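Local atomic coordinates of cytomegalovirus protein US2 (Human herpesvirus 5, PDB entry 1IM3), a protein that redirects newly made MHC class I heavy chains from the endoplasmic reticulum to the cytosol for proteasomal destruction, hiding infected cells from cytotoxic T lymphocytes. Residues Glu53-Pro56 against Gly57-Lys61. Sequence-based numbering, arbitrary orientation.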
loop_
_atom_site.group_PDB
_atom_site.type_symbol
_atom_site.label_atom_id
_atom_site.label_comp_id
_atom_site.label_asym_id
_atom_site.label_seq_id
_atom_site.Cartn_x
_atom_site.Cartn_y
_atom_site.Cartn_z
ATOM N N GLU D 53 12.738 19.663 18.832
ATOM C CA GLU D 53 13.855 20.439 18.309
ATOM C C GLU D 53 14.939 19.527 17.812
ATOM O O GLU D 53 15.465 18.716 18.570
ATOM C CB GLU D 53 14.411 21.364 19.388
ATOM C CG GLU D 53 13.393 22.379 19.862
ATOM C CD GLU D 53 13.968 23.375 20.847
ATOM O OE1 GLU D 53 14.496 22.944 21.900
ATOM O OE2 GLU D 53 13.891 24.592 20.564
ATOM N N PHE D 54 15.261 19.663 16.534
ATOM C CA PHE D 54 16.289 18.854 15.905
ATOM C C PHE D 54 17.420 19.751 15.448
ATOM O O PHE D 54 17.158 20.789 14.834
ATOM C CB PHE D 54 15.703 18.131 14.688
ATOM C CG PHE D 54 16.694 17.269 13.953
ATOM C CD1 PHE D 54 17.283 16.173 14.577
ATOM C CD2 PHE D 54 17.006 17.527 12.619
ATOM C CE1 PHE D 54 18.161 15.345 13.890
ATOM C CE2 PHE D 54 17.881 16.707 11.924
ATOM C CZ PHE D 54 18.461 15.616 12.555
ATOM N N VAL D 55 18.655 19.359 15.764
ATOM C CA VAL D 55 19.849 20.078 15.324
ATOM C C VAL D 55 20.619 19.037 14.534
ATOM O O VAL D 55 21.251 18.152 15.121
ATOM C CB VAL D 55 20.715 20.559 16.506
ATOM C CG1 VAL D 55 21.931 21.338 15.988
ATOM C CG2 VAL D 55 19.891 21.452 17.408
ATOM N N PRO D 56 20.558 19.113 13.190
ATOM C CA PRO D 56 21.258 18.155 12.328
ATOM C C PRO D 56 22.668 17.920 12.820
ATOM O O PRO D 56 23.367 18.868 13.163
ATOM C CB PRO D 56 21.239 18.833 10.962
ATOM C CG PRO D 56 19.997 19.640 10.989
ATOM C CD PRO D 56 19.942 20.193 12.395
ATOM N N GLY D 57 23.068 16.657 12.859
ATOM C CA GLY D 57 24.402 16.298 13.302
ATOM C C GLY D 57 24.680 16.396 14.796
ATOM O O GLY D 57 25.740 15.976 15.244
ATOM N N GLU D 58 23.736 16.924 15.572
ATOM C CA GLU D 58 23.943 17.075 17.011
ATOM C C GLU D 58 22.932 16.447 17.952
ATOM O O GLU D 58 23.293 15.657 18.809
ATOM C CB GLU D 58 24.025 18.551 17.384
ATOM C CG GLU D 58 25.349 19.219 17.106
ATOM C CD GLU D 58 25.301 20.710 17.418
ATOM O OE1 GLU D 58 24.773 21.085 18.494
ATOM O OE2 GLU D 58 25.793 21.516 16.599
ATOM N N SER D 59 21.662 16.811 17.802
ATOM C CA SER D 59 20.670 16.309 18.714
ATOM C C SER D 59 19.206 16.386 18.312
ATOM O O SER D 59 18.803 17.109 17.397
ATOM C CB SER D 59 20.797 17.064 20.020
ATOM O OG SER D 59 20.449 18.425 19.804
ATOM N N LEU D 60 18.411 15.648 19.073
ATOM C CA LEU D 60 16.966 15.617 18.887
ATOM C C LEU D 60 16.399 15.729 20.298
ATOM O O LEU D 60 16.695 14.909 21.183
ATOM C CB LEU D 60 16.544 14.309 18.208
ATOM C CG LEU D 60 15.103 14.051 17.740
ATOM C CD1 LEU D 60 14.365 13.401 18.839
ATOM C CD2 LEU D 60 14.401 15.339 17.284
ATOM N N LYS D 61 15.615 16.768 20.525
ATOM C CA LYS D 61 15.021 16.970 21.833
ATOM C C LYS D 61 13.525 17.226 21.728
ATOM O O LYS D 61 13.031 17.825 20.757
ATOM C CB LYS D 61 15.682 18.156 22.530
ATOM C CG LYS D 61 17.152 17.942 22.838
ATOM C CD LYS D 61 17.778 19.219 23.358
ATOM C CE LYS D 61 19.203 18.986 23.846
ATOM N NZ LYS D 61 19.754 20.222 24.468
HETATM O O HOH W 1 17.897 19.692 19.973
#
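Strands 53-55 and 59-61 run antiparallel, their axes 4.7 Å apart at closest approach and 176° between their directions, and form a hairpin. Glu53 pairs with Lys61 and Val55 with Ser59 as hydrogen-bonded pairs. Glu58 and Ser59 both face Val55, a classic beta bulge. Val55 O accepts from both Glu58 N (2.8 Å) and Ser59 N (3.0 Å). Ser59 N lies on a lone pair, while Glu58 N is tilted 27° from the carbonyl plane. Gly57 turns the chain with a positive phi.

Phe54 and Leu60 share one face as a non-hydrogen-bonded pair. Their side chains cross at about a right angle, with Phe54 CB 4.0 Å from Leu60 CD2. On the other face, the Val55 torsion (chi1 -178°) sets CG1 beside the carbonyl carbon, where it meets Glu58 CB and lies 3.7 Å from Glu58 CD. Ser59 OG hydrogen-bonds a water that donates to Glu53 O. That oxygen also accepts from Lys61 N.

In this immunoglobulin-like lumenal domain, strand 52-55 is outermost in its sheet within the chain, and 59-68 joins it to 16-25. Two N-H groups on one carbonyl fix the bulge, while the apolar pair packs the hairpin against Met27 and Phe30.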